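Local coordinates for putative silent information regulator 2 (Leishmania infantum, PDB 5OL0), which probably acts as an NAD-dependent protein deacetylase of the sirtuin family, removing acetyl groups from lysine side chains and regulating gene expression, at residues A[61-66]-A[88-93]; A[164-169]-A[185-190]; A[119-124]-A[208-213]; A[113-118]-A[136-141]. One frame throughout, in Å; residues are numbered along the deposited sequence.

Contact 1 (A[61-66]-A[88-93])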
loop_
_atom_site.group_PDB
_atom_site.type_symbol
_atom_site.label_atom_id
_atom_site.label_comp_id
_atom_site.label_asym_id
_atom_site.label_seq_id
_atom_site.Cartn_x
_atom_site.Cartn_y
_atom_site.Cartn_z
ATOM N N TYR A 61 -16.981 9.526 -5.567
ATOM C CA TYR A 61 -16.824 10.983 -5.874
ATOM C C TYR A 61 -18.131 11.824 -5.685
ATOM O O TYR A 61 -18.119 12.957 -5.109
ATOM C CB TYR A 61 -16.291 11.102 -7.290
ATOM C CG TYR A 61 -16.103 12.488 -7.812
ATOM C CD1 TYR A 61 -17.173 13.197 -8.403
ATOM C CD2 TYR A 61 -14.845 13.085 -7.781
ATOM C CE1 TYR A 61 -16.972 14.469 -8.937
ATOM C CE2 TYR A 61 -14.637 14.345 -8.293
ATOM C CZ TYR A 61 -15.697 15.029 -8.875
ATOM O OH TYR A 61 -15.460 16.281 -9.366
ATOM N N ALA A 62 -19.243 11.249 -6.165
ATOM C CA ALA A 62 -20.589 11.863 -6.068
ATOM C C ALA A 62 -20.925 12.268 -4.635
ATOM O O ALA A 62 -21.330 13.394 -4.365
ATOM C CB ALA A 62 -21.649 10.896 -6.595
ATOM N N ASN A 63 -20.728 11.319 -3.732
ATOM C CA ASN A 63 -20.848 11.525 -2.294
ATOM C C ASN A 63 -20.025 12.739 -1.796
ATOM O O ASN A 63 -20.609 13.699 -1.276
ATOM C CB ASN A 63 -20.413 10.226 -1.594
ATOM C CG ASN A 63 -20.787 10.170 -0.124
ATOM O OD1 ASN A 63 -21.097 11.181 0.519
ATOM N ND2 ASN A 63 -20.746 8.965 0.420
ATOM N N LEU A 64 -18.694 12.692 -1.972
ATOM C CA LEU A 64 -17.741 13.726 -1.469
ATOM C C LEU A 64 -18.164 15.166 -1.788
ATOM O O LEU A 64 -17.923 16.089 -0.997
ATOM C CB LEU A 64 -16.314 13.492 -2.035
ATOM C CG LEU A 64 -15.241 12.657 -1.294
ATOM C CD1 LEU A 64 -15.878 11.532 -0.504
ATOM C CD2 LEU A 64 -14.158 12.111 -2.241
ATOM N N GLY A 65 -18.764 15.336 -2.968
ATOM C CA GLY A 65 -19.293 16.607 -3.430
ATOM C C GLY A 65 -20.126 17.350 -2.410
ATOM O O GLY A 65 -19.744 18.450 -2.017
ATOM N N LYS A 66 -21.233 16.760 -1.946
ATOM C CA LYS A 66 -22.136 17.493 -1.029
ATOM C C LYS A 66 -21.402 18.058 0.180
ATOM O O LYS A 66 -21.706 19.166 0.629
ATOM C CB LYS A 66 -23.338 16.651 -0.575
ATOM C CG LYS A 66 -23.081 15.671 0.561
ATOM C CD LYS A 66 -24.285 14.786 0.858
ATOM C CE LYS A 66 -24.719 13.944 -0.330
ATOM N NZ LYS A 66 -23.582 13.286 -1.040
ATOM N N PHE A 88 -17.250 9.921 7.139
ATOM C CA PHE A 88 -16.412 8.754 6.843
ATOM C C PHE A 88 -17.316 7.508 6.721
ATOM O O PHE A 88 -17.097 6.700 5.867
ATOM C CB PHE A 88 -15.315 8.551 7.846
ATOM C CG PHE A 88 -14.750 7.165 7.812
ATOM C CD1 PHE A 88 -13.793 6.829 6.878
ATOM C CD2 PHE A 88 -15.218 6.194 8.701
ATOM C CE1 PHE A 88 -13.288 5.545 6.841
ATOM C CE2 PHE A 88 -14.731 4.900 8.666
ATOM C CZ PHE A 88 -13.770 4.581 7.727
ATOM N N TYR A 89 -18.331 7.369 7.564
ATOM C CA TYR A 89 -19.168 6.180 7.492
ATOM C C TYR A 89 -19.865 6.067 6.158
ATOM O O TYR A 89 -20.093 4.963 5.674
ATOM C CB TYR A 89 -20.184 6.137 8.626
ATOM C CG TYR A 89 -19.642 5.362 9.779
ATOM C CD1 TYR A 89 -18.574 5.850 10.534
ATOM C CD2 TYR A 89 -20.142 4.118 10.084
ATOM C CE1 TYR A 89 -18.051 5.122 11.588
ATOM C CE2 TYR A 89 -19.633 3.390 11.136
ATOM C CZ TYR A 89 -18.594 3.887 11.890
ATOM O OH TYR A 89 -18.096 3.114 12.909
ATOM N N SER A 90 -20.222 7.217 5.578
ATOM C CA SER A 90 -20.810 7.260 4.263
ATOM C C SER A 90 -19.832 6.818 3.197
ATOM O O SER A 90 -20.196 6.089 2.281
ATOM C CB SER A 90 -21.355 8.644 3.991
ATOM O OG SER A 90 -21.915 8.695 2.716
ATOM N N ILE A 91 -18.575 7.217 3.318
ATOM C CA ILE A 91 -17.543 6.712 2.418
ATOM C C ILE A 91 -17.254 5.227 2.653
ATOM O O ILE A 91 -17.102 4.478 1.669
ATOM C CB ILE A 91 -16.276 7.575 2.516
ATOM C CG1 ILE A 91 -16.504 8.848 1.708
ATOM C CG2 ILE A 91 -15.012 6.879 2.041
ATOM C CD1 ILE A 91 -17.080 9.965 2.540
ATOM N N ALA A 92 -17.264 4.778 3.914
ATOM C CA ALA A 92 -16.944 3.393 4.201
ATOM C C ALA A 92 -17.954 2.438 3.553
ATOM O O ALA A 92 -17.604 1.379 3.075
ATOM C CB ALA A 92 -16.876 3.176 5.688
ATOM N N ARG A 93 -19.220 2.823 3.568
ATOM C CA ARG A 93 -20.285 2.059 2.962
ATOM C C ARG A 93 -20.112 1.834 1.450
ATOM O O ARG A 93 -20.596 0.832 0.917
ATOM C CB ARG A 93 -21.614 2.829 3.109
ATOM C CG ARG A 93 -22.449 2.471 4.282
ATOM C CD ARG A 93 -23.863 3.049 4.142
ATOM N NE ARG A 93 -23.906 4.495 4.366
ATOM C CZ ARG A 93 -23.734 5.109 5.558
ATOM N NH1 ARG A 93 -23.470 4.430 6.683
ATOM N NH2 ARG A 93 -23.787 6.438 5.632
#

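Contact 2 (A[164-169]-A[185-190])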
loop_
_atom_site.group_PDB
_atom_site.type_symbol
_atom_site.label_atom_id
_atom_site.label_comp_id
_atom_site.label_asym_id
_atom_site.label_seq_id
_atom_site.Cartn_x
_atom_site.Cartn_y
_atom_site.Cartn_z
ATOM N N GLU A 164 -17.664 -7.431 12.684
ATOM C CA GLU A 164 -18.935 -7.867 12.103
ATOM C C GLU A 164 -20.054 -6.920 12.535
ATOM O O GLU A 164 -20.832 -6.521 11.726
ATOM C CB GLU A 164 -19.171 -9.326 12.562
ATOM C CG GLU A 164 -20.432 -10.004 12.072
ATOM C CD GLU A 164 -20.247 -11.519 11.856
ATOM O OE1 GLU A 164 -19.577 -12.225 12.666
ATOM O OE2 GLU A 164 -20.732 -12.004 10.809
ATOM N N GLN A 165 -20.086 -6.534 13.812
ATOM C CA GLN A 165 -21.009 -5.525 14.283
ATOM C C GLN A 165 -20.785 -4.198 13.582
ATOM O O GLN A 165 -21.750 -3.560 13.141
ATOM C CB GLN A 165 -20.942 -5.349 15.788
ATOM C CG GLN A 165 -21.975 -4.363 16.219
ATOM C CD GLN A 165 -21.997 -4.057 17.663
ATOM O OE1 GLN A 165 -21.367 -4.718 18.514
ATOM N NE2 GLN A 165 -22.763 -3.034 17.976
ATOM N N ASN A 166 -19.514 -3.800 13.449
ATOM C CA ASN A 166 -19.190 -2.534 12.809
ATOM C C ASN A 166 -19.631 -2.516 11.341
ATOM O O ASN A 166 -20.123 -1.535 10.868
ATOM C CB ASN A 166 -17.694 -2.218 12.945
ATOM C CG ASN A 166 -17.323 -0.861 12.377
ATOM O OD1 ASN A 166 -18.002 0.178 12.596
ATOM N ND2 ASN A 166 -16.277 -0.859 11.625
ATOM N N TYR A 167 -19.460 -3.627 10.656
ATOM C CA TYR A 167 -19.884 -3.817 9.281
ATOM C C TYR A 167 -21.416 -3.692 9.161
ATOM O O TYR A 167 -21.914 -2.964 8.329
ATOM C CB TYR A 167 -19.398 -5.198 8.773
ATOM C CG TYR A 167 -20.132 -5.658 7.512
ATOM C CD1 TYR A 167 -19.751 -5.207 6.263
ATOM C CD2 TYR A 167 -21.237 -6.472 7.606
ATOM C CE1 TYR A 167 -20.458 -5.569 5.127
ATOM C CE2 TYR A 167 -21.949 -6.847 6.482
ATOM C CZ TYR A 167 -21.544 -6.413 5.243
ATOM O OH TYR A 167 -22.290 -6.780 4.136
ATOM N N LEU A 168 -22.135 -4.382 10.030
ATOM C CA LEU A 168 -23.589 -4.393 9.959
ATOM C C LEU A 168 -24.151 -3.000 10.272
ATOM O O LEU A 168 -25.060 -2.511 9.577
ATOM C CB LEU A 168 -24.161 -5.429 10.930
ATOM C CG LEU A 168 -23.969 -6.874 10.458
ATOM C CD1 LEU A 168 -24.493 -7.833 11.477
ATOM C CD2 LEU A 168 -24.654 -7.082 9.127
ATOM N N GLU A 169 -23.572 -2.351 11.273
ATOM C CA GLU A 169 -23.977 -0.982 11.607
ATOM C C GLU A 169 -23.667 0.011 10.489
ATOM O O GLU A 169 -24.548 0.746 10.015
ATOM C CB GLU A 169 -23.386 -0.569 12.939
ATOM C CG GLU A 169 -24.181 -1.137 14.095
ATOM C CD GLU A 169 -23.528 -0.916 15.443
ATOM O OE1 GLU A 169 -22.441 -0.307 15.546
ATOM O OE2 GLU A 169 -24.102 -1.385 16.419
ATOM N N VAL A 185 -16.502 4.524 17.113
ATOM C CA VAL A 185 -15.736 3.348 16.649
ATOM C C VAL A 185 -15.516 3.509 15.148
ATOM O O VAL A 185 -16.378 4.086 14.388
ATOM C CB VAL A 185 -16.447 2.032 17.021
ATOM C CG1 VAL A 185 -15.935 0.818 16.226
ATOM C CG2 VAL A 185 -16.274 1.779 18.521
ATOM N N LYS A 186 -14.347 3.039 14.721
ATOM C CA LYS A 186 -14.057 2.864 13.318
ATOM C C LYS A 186 -13.247 1.613 13.108
ATOM O O LYS A 186 -12.627 1.096 14.070
ATOM C CB LYS A 186 -13.356 4.094 12.734
ATOM C CG LYS A 186 -12.032 4.448 13.386
ATOM C CD LYS A 186 -11.206 5.278 12.408
ATOM C CE LYS A 186 -9.922 5.729 13.080
ATOM N NZ LYS A 186 -8.981 4.600 13.333
ATOM N N PRO A 187 -13.243 1.111 11.857
ATOM C CA PRO A 187 -12.257 0.089 11.492
ATOM C C PRO A 187 -10.877 0.585 11.763
ATOM O O PRO A 187 -10.667 1.831 11.810
ATOM C CB PRO A 187 -12.472 -0.090 10.005
ATOM C CG PRO A 187 -13.872 0.301 9.787
ATOM C CD PRO A 187 -14.110 1.460 10.718
ATOM N N ASN A 188 -9.947 -0.330 11.960
ATOM C CA ASN A 188 -8.567 0.000 12.356
ATOM C C ASN A 188 -7.789 0.442 11.147
ATOM O O ASN A 188 -6.773 -0.145 10.804
ATOM C CB ASN A 188 -7.867 -1.176 13.105
ATOM C CG ASN A 188 -8.416 -1.379 14.532
ATOM O OD1 ASN A 188 -9.196 -0.545 15.036
ATOM N ND2 ASN A 188 -8.057 -2.499 15.177
ATOM N N VAL A 189 -8.321 1.432 10.448
ATOM C CA VAL A 189 -7.561 2.208 9.458
ATOM C C VAL A 189 -6.850 3.310 10.209
ATOM O O VAL A 189 -7.440 3.916 11.050
ATOM C CB VAL A 189 -8.473 2.817 8.400
ATOM C CG1 VAL A 189 -7.683 3.707 7.456
ATOM C CG2 VAL A 189 -9.098 1.691 7.606
ATOM N N VAL A 190 -5.566 3.540 9.928
ATOM C CA VAL A 190 -4.852 4.676 10.485
ATOM C C VAL A 190 -5.353 5.959 9.772
ATOM O O VAL A 190 -5.259 6.097 8.549
ATOM C CB VAL A 190 -3.320 4.527 10.364
ATOM C CG1 VAL A 190 -2.587 5.739 11.019
ATOM C CG2 VAL A 190 -2.833 3.253 11.020
#

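Contact 3 (A[119-124]-A[208-213])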
loop_
_atom_site.group_PDB
_atom_site.type_symbol
_atom_site.label_atom_id
_atom_site.label_comp_id
_atom_site.label_asym_id
_atom_site.label_seq_id
_atom_site.Cartn_x
_atom_site.Cartn_y
_atom_site.Cartn_z
ATOM N N ARG A 119 12.914 -14.313 -1.238
ATOM C CA ARG A 119 13.508 -12.997 -1.604
ATOM C C ARG A 119 12.839 -11.756 -0.970
ATOM O O ARG A 119 13.314 -10.628 -1.188
ATOM C CB ARG A 119 13.551 -12.855 -3.104
ATOM C CG ARG A 119 14.472 -13.887 -3.770
ATOM C CD ARG A 119 14.458 -13.666 -5.264
ATOM N NE ARG A 119 15.112 -14.701 -6.031
ATOM C CZ ARG A 119 16.434 -14.903 -6.150
ATOM N NH1 ARG A 119 17.359 -14.178 -5.495
ATOM N NH2 ARG A 119 16.846 -15.893 -6.941
ATOM N N LEU A 120 11.815 -11.946 -0.134
ATOM C CA LEU A 120 11.093 -10.814 0.406
ATOM C C LEU A 120 11.605 -10.499 1.734
ATOM O O LEU A 120 11.445 -11.280 2.619
ATOM C CB LEU A 120 9.616 -11.102 0.463
ATOM C CG LEU A 120 8.668 -9.959 0.870
ATOM C CD1 LEU A 120 8.611 -8.876 -0.208
ATOM C CD2 LEU A 120 7.303 -10.551 1.045
ATOM N N LEU A 121 12.210 -9.323 1.913
ATOM C CA LEU A 121 12.548 -8.832 3.240
ATOM C C LEU A 121 11.279 -8.340 3.981
ATOM O O LEU A 121 11.049 -8.627 5.156
ATOM C CB LEU A 121 13.537 -7.729 3.094
ATOM C CG LEU A 121 14.009 -6.979 4.333
ATOM C CD1 LEU A 121 14.792 -7.867 5.315
ATOM C CD2 LEU A 121 14.825 -5.802 3.793
ATOM N N ARG A 122 10.459 -7.547 3.305
ATOM C CA ARG A 122 9.239 -7.049 3.946
ATOM C C ARG A 122 8.391 -6.470 2.861
ATOM O O ARG A 122 8.912 -5.939 1.876
ATOM C CB ARG A 122 9.572 -5.961 4.978
ATOM C CG ARG A 122 8.580 -5.861 6.144
ATOM C CD ARG A 122 8.875 -7.000 7.131
ATOM N NE ARG A 122 7.915 -7.038 8.250
ATOM C CZ ARG A 122 8.072 -6.356 9.408
ATOM N NH1 ARG A 122 9.104 -5.551 9.614
ATOM N NH2 ARG A 122 7.163 -6.451 10.362
ATOM N N CYS A 123 7.094 -6.594 3.029
ATOM C CA CYS A 123 6.155 -5.898 2.183
ATOM C C CYS A 123 5.467 -4.853 3.055
ATOM O O CYS A 123 4.872 -5.199 4.089
ATOM C CB CYS A 123 5.090 -6.860 1.624
ATOM S SG CYS A 123 3.840 -5.965 0.644
ATOM N N CYS A 124 5.538 -3.593 2.647
ATOM C CA CYS A 124 4.923 -2.498 3.416
ATOM C C CYS A 124 3.925 -1.844 2.493
ATOM O O CYS A 124 4.314 -1.344 1.435
ATOM C CB CYS A 124 5.984 -1.490 3.793
ATOM S SG CYS A 124 7.248 -2.075 5.006
ATOM N N ALA A 208 14.412 -1.355 6.191
ATOM C CA ALA A 208 14.850 -0.524 5.019
ATOM C C ALA A 208 16.346 -0.253 5.007
ATOM O O ALA A 208 16.994 -0.233 3.942
ATOM C CB ALA A 208 14.042 0.778 4.981
ATOM N N PRO A 209 16.958 -0.106 6.198
ATOM C CA PRO A 209 18.412 0.104 6.145
ATOM C C PRO A 209 19.245 -1.079 5.611
ATOM O O PRO A 209 20.358 -0.867 5.152
ATOM C CB PRO A 209 18.749 0.460 7.596
ATOM C CG PRO A 209 17.540 1.225 8.028
ATOM C CD PRO A 209 16.409 0.350 7.480
ATOM N N ILE A 210 18.681 -2.282 5.593
ATOM C CA ILE A 210 19.383 -3.468 5.102
ATOM C C ILE A 210 18.800 -3.984 3.806
ATOM O O ILE A 210 19.206 -5.052 3.362
ATOM C CB ILE A 210 19.408 -4.628 6.163
ATOM C CG1 ILE A 210 18.002 -5.086 6.591
ATOM C CG2 ILE A 210 20.177 -4.149 7.384
ATOM C CD1 ILE A 210 17.968 -6.453 7.244
ATOM N N ALA A 211 17.884 -3.243 3.149
ATOM C CA ALA A 211 17.385 -3.703 1.833
ATOM C C ALA A 211 18.508 -3.798 0.802
ATOM O O ALA A 211 19.421 -2.990 0.800
ATOM C CB ALA A 211 16.294 -2.794 1.298
ATOM N N GLU A 212 18.398 -4.761 -0.092
ATOM C CA GLU A 212 19.292 -4.897 -1.273
ATOM C C GLU A 212 18.632 -4.357 -2.549
ATOM O O GLU A 212 19.272 -4.235 -3.571
ATOM C CB GLU A 212 19.610 -6.391 -1.518
ATOM C CG GLU A 212 20.564 -6.986 -0.510
ATOM C CD GLU A 212 20.621 -8.542 -0.460
ATOM O OE1 GLU A 212 19.761 -9.308 -0.970
ATOM O OE2 GLU A 212 21.579 -9.006 0.176
ATOM N N LEU A 213 17.328 -4.081 -2.471
ATOM C CA LEU A 213 16.503 -3.698 -3.598
ATOM C C LEU A 213 15.155 -3.256 -3.047
ATOM O O LEU A 213 14.605 -3.886 -2.103
ATOM C CB LEU A 213 16.316 -4.851 -4.574
ATOM C CG LEU A 213 15.357 -4.586 -5.725
ATOM C CD1 LEU A 213 15.850 -3.505 -6.670
ATOM C CD2 LEU A 213 15.065 -5.888 -6.443
#

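Contact 4 (A[113-118]-A[136-141])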
loop_
_atom_site.group_PDB
_atom_site.type_symbol
_atom_site.label_atom_id
_atom_site.label_comp_id
_atom_site.label_asym_id
_atom_site.label_seq_id
_atom_site.Cartn_x
_atom_site.Cartn_y
_atom_site.Cartn_z
ATOM N N LEU A 113 4.765 -14.642 -4.444
ATOM C CA LEU A 113 5.852 -15.433 -5.055
ATOM C C LEU A 113 7.224 -15.030 -4.558
ATOM O O LEU A 113 8.038 -15.913 -4.316
ATOM C CB LEU A 113 5.839 -15.340 -6.551
ATOM C CG LEU A 113 4.571 -15.870 -7.212
ATOM C CD1 LEU A 113 4.794 -15.766 -8.722
ATOM C CD2 LEU A 113 4.165 -17.277 -6.780
ATOM N N LEU A 114 7.499 -13.714 -4.392
ATOM C CA LEU A 114 8.811 -13.350 -3.877
ATOM C C LEU A 114 9.009 -13.985 -2.501
ATOM O O LEU A 114 10.077 -14.433 -2.195
ATOM C CB LEU A 114 8.998 -11.841 -3.754
ATOM C CG LEU A 114 8.999 -11.089 -5.096
ATOM C CD1 LEU A 114 9.118 -9.572 -4.872
ATOM C CD2 LEU A 114 10.133 -11.597 -5.992
ATOM N N GLN A 115 7.970 -14.032 -1.688
ATOM C CA GLN A 115 8.092 -14.610 -0.362
ATOM C C GLN A 115 8.409 -16.076 -0.459
ATOM O O GLN A 115 9.324 -16.568 0.184
ATOM C CB GLN A 115 6.796 -14.455 0.410
ATOM C CG GLN A 115 6.622 -15.312 1.659
ATOM C CD GLN A 115 5.234 -15.083 2.197
ATOM O OE1 GLN A 115 4.908 -13.987 2.673
ATOM N NE2 GLN A 115 4.376 -16.075 2.037
ATOM N N ASP A 116 7.648 -16.765 -1.274
ATOM C CA ASP A 116 7.892 -18.215 -1.446
ATOM C C ASP A 116 9.249 -18.559 -2.050
ATOM O O ASP A 116 9.750 -19.653 -1.795
ATOM C CB ASP A 116 6.774 -18.859 -2.210
ATOM C CG ASP A 116 5.438 -18.779 -1.435
ATOM O OD1 ASP A 116 5.443 -18.442 -0.225
ATOM O OD2 ASP A 116 4.376 -19.014 -2.030
ATOM N N GLU A 117 9.847 -17.627 -2.791
ATOM C CA GLU A 117 11.224 -17.782 -3.285
ATOM C C GLU A 117 12.313 -17.443 -2.237
ATOM O O GLU A 117 13.500 -17.557 -2.525
ATOM C CB GLU A 117 11.451 -16.867 -4.503
ATOM C CG GLU A 117 10.678 -17.260 -5.717
ATOM C CD GLU A 117 11.366 -18.437 -6.403
ATOM O OE1 GLU A 117 12.453 -18.260 -7.017
ATOM O OE2 GLU A 117 10.839 -19.562 -6.295
ATOM N N GLY A 118 11.930 -16.948 -1.067
ATOM C CA GLY A 118 12.880 -16.507 -0.068
ATOM C C GLY A 118 13.572 -15.186 -0.438
ATOM O O GLY A 118 14.715 -14.977 -0.016
ATOM N N GLY A 136 -1.780 -14.143 0.576
ATOM C CA GLY A 136 -0.988 -15.062 1.444
ATOM C C GLY A 136 0.359 -14.524 1.857
ATOM O O GLY A 136 1.276 -15.266 2.234
ATOM N N VAL A 137 0.529 -13.218 1.844
ATOM C CA VAL A 137 1.793 -12.691 2.343
ATOM C C VAL A 137 1.731 -12.884 3.829
ATOM O O VAL A 137 0.726 -12.518 4.467
ATOM C CB VAL A 137 1.954 -11.206 1.990
ATOM C CG1 VAL A 137 3.292 -10.695 2.526
ATOM C CG2 VAL A 137 1.882 -11.084 0.473
ATOM N N SER A 138 2.774 -13.454 4.410
ATOM C CA SER A 138 2.663 -13.913 5.791
ATOM C C SER A 138 2.690 -12.723 6.804
ATOM O O SER A 138 3.206 -11.626 6.493
ATOM C CB SER A 138 3.776 -14.878 6.127
ATOM O OG SER A 138 4.952 -14.147 6.393
ATOM N N PRO A 139 2.189 -12.952 8.015
ATOM C CA PRO A 139 2.120 -11.879 9.020
ATOM C C PRO A 139 3.455 -11.264 9.418
ATOM O O PRO A 139 3.538 -10.056 9.589
ATOM C CB PRO A 139 1.466 -12.557 10.220
ATOM C CG PRO A 139 0.605 -13.634 9.611
ATOM C CD PRO A 139 1.339 -14.121 8.386
ATOM N N GLU A 140 4.489 -12.081 9.554
ATOM C CA GLU A 140 5.814 -11.596 9.868
ATOM C C GLU A 140 6.411 -10.773 8.720
ATOM O O GLU A 140 7.210 -9.888 8.980
ATOM C CB GLU A 140 6.775 -12.750 10.314
ATOM C CG GLU A 140 6.955 -13.852 9.296
ATOM C CD GLU A 140 5.981 -15.046 9.457
ATOM O OE1 GLU A 140 4.756 -14.896 9.795
ATOM O OE2 GLU A 140 6.454 -16.176 9.186
ATOM N N LEU A 141 5.982 -11.019 7.487
ATOM C CA LEU A 141 6.535 -10.277 6.330
ATOM C C LEU A 141 5.682 -9.078 5.838
ATOM O O LEU A 141 6.198 -8.196 5.147
ATOM C CB LEU A 141 6.814 -11.219 5.185
ATOM C CG LEU A 141 7.887 -12.283 5.450
ATOM C CD1 LEU A 141 8.078 -13.137 4.215
ATOM C CD2 LEU A 141 9.227 -11.668 5.881
#

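Contact 1 (A[61-66]-A[88-93])
Asn63 and Ser90 reach for each other with the same first torsion: CG of Asn63 lies anti to the backbone N (chi1 -166°), and OG of Ser90 is likewise anti to its own (chi1 180°). Each polar end is thereby carried straight into the gap between two helices, 59-67 and 85-95, which run nearly antiparallel with the axes of their segments 10.2 Å apart. Asn63 ND2 gives a short hydrogen bond of 2.6 Å to Ser90 OG, with an N-H...O angle of 158°, and the hydroxyl oxygen sits close to the amide plane. Alongside this polar link is a small apolar one. Leu64 CD1 rests against Ile91 CG1 at 3.5 Å and Ile91 CD1 at 3.6 Å, the two side chains crossing at about a right angle. Lys66 folds back over its own helix, where NZ donates to Asn63 O at 3.0 Å on a lone pair of that carbonyl. Pro72 packs on Leu64 from the loop that follows the first helix. Helix 59-67 follows a GIPDFRSP segment, as in the cofactor-binding loop of sirtuins, and packs here on the small domain. Asn63 ND2 also bonds Glu94 OE1, one turn beyond Ser90, so two acceptors from one helix grip the amide nitrogen. That double hold fixes the rotation of the carboxamide, and the nearby carboxylate would probably strengthen the polarisation of its N-H groups.

Contact 2 (A[164-169]-A[185-190])
Asn166 turns the modelled nitrogen of its carboxamide against the ring of Pro187: ND2 lies 3.2 Å from Pro187 CG and 3.3 Å from Pro187 CD, and the side chains cross at about a right angle. Asn166 CG is anti to the backbone N (chi1 -176°), which sends the amide off helix 163-171 toward the strand. OD1 lies more loosely by Val185, 4.2 Å from Val185 CG1. Further out, Ser176 OG is hydrogen-bonded to Asn166 OD1 and Glu169 OE1, and Tyr89 OH lies between Asn166 OD1 and Val185 O, probably bonded to them with one proton to share. Gln165 NE2 holds Glu169 OE2 at 2.6 Å from above the carboxylate plane. On the strand's far side, Lys186 NZ bonds Val189 O at 2.8 Å and forms a salt bridge with Glu194; Val189 packs on the modified side chain of the bound acetylated peptide. Strand 185-187 edges the three-stranded sheet of the zinc module, and the Val185 side chain is about 6 Å from the zinc ion. As modelled, OD1 meets two hydroxyls with competing acceptors while buried ND2 has no polar partner, so the assignment of the amide's O and N is doubtful.

Contact 3 (A[119-124]-A[208-213])
On the Rossmann-fold domain, Leu121 of strand 120-125 packs against Ile210 and Ala211, in the loop that leads from helix 198-207 into strand 213-217. Strand 36-40 runs between these two strands in the parallel sheet, so the contact joins the start of one strand to the loop leading into another, two places away. The chain turns a corner at Leu121, whose helical backbone angles break the strand there and turn its side chain to the loop. With CG anti to the backbone N (chi1 177°), the leucine forks over the loop and each methyl has its own target. CD1 meets Ile210 CD1 at 4.0 Å, the side chains crossing at about a right angle. Ile210 gets there by placing CG1 between its backbone N and carbonyl carbon (chi1 59°), which swings the ethyl arm toward the leucine although the residue itself is exposed. Ala211 N bonds Ala208 O at 3.2 Å within the turn that bears Ile210 and Ala211, which includes the short 3-10 segment 208-210. No hydrogen bond crosses between the segments, but charges flank them: Arg122 NH1 forms salt bridges with Asp202 and Asp207 of the preceding helix, and Glu212 pairs with Arg35. The other leucine methyl, Leu121 CD2, lies closer to the backbone than to the side chain, 3.8 Å from Ala211 CA and 4.2 Å from Ala211 CB.

Contact 4 (A[113-118]-A[136-141])
The flat carboxamide of Gln115 lies against 136-141, with Ser138 CB displaced over one face, Leu141 CD1 beside it and slightly to the same side, and Val137 CA and CG1 off the oxygen end, a little to the other side of the plane. Its O and N bond the main chain just after a Schellman motif, where Gly136, with positive phi, follows helix 131-134. Helix 106-116, which carries the glutamine, ends in a Schellman motif of its own at Gly118, whose N bonds Gln115 O at 2.9 Å. Two hydrogen bonds fix the amide. Ser138 N donates to Gln115 OE1 at 2.8 Å, nearly straight at 165° and tilted somewhat from the carbonyl plane. Gln115 NE2 returns a bond to Gly136 O at 3.2 Å, again at a modest tilt. The side chain thus bridges the backbone on both sides of Val137, pinning the loop that enters strand 142-144, the edge of the parallel Rossmann sheet. To span the distance Gln115 is stretched out, CG anti to the backbone N (chi1 164°) and the chain extended beyond it. NE2 also has a weak bond of 3.4 Å to Asp116 OD1; the other carboxylate oxygen, Asp116 OD2, forms a salt bridge with Arg112. Behind the helix, Leu113 packs on helix 300-308. Leu141 packs obliquely alongside the glutamine, its CD1 lying 3.6 Å from Gln115 OE1 and 3.7 Å from Gln115 CG.

How the contacts relate
From the N terminus, contact 1 comes first and closes a 21-residue connection, which includes helix 78-83, before any other begins. Contacts 3 and 4 then cross: 113-118 runs straight into 119-124, but contact 4 closes at 136-141 while contact 3 stays open until 208-213. Contact 2 is nested inside that long loop. In space they form two groups. Contacts 1 and 2 touch, tying the helical and zinc-binding parts of the small domain together. Contacts 3 and 4, centred about 12 Å apart, meet on the Rossmann domain, where Cys123 N is probably hydrogen-bonded to Leu141 O at 2.8 Å and links strand 120-125 to the loop entering strand 142-144.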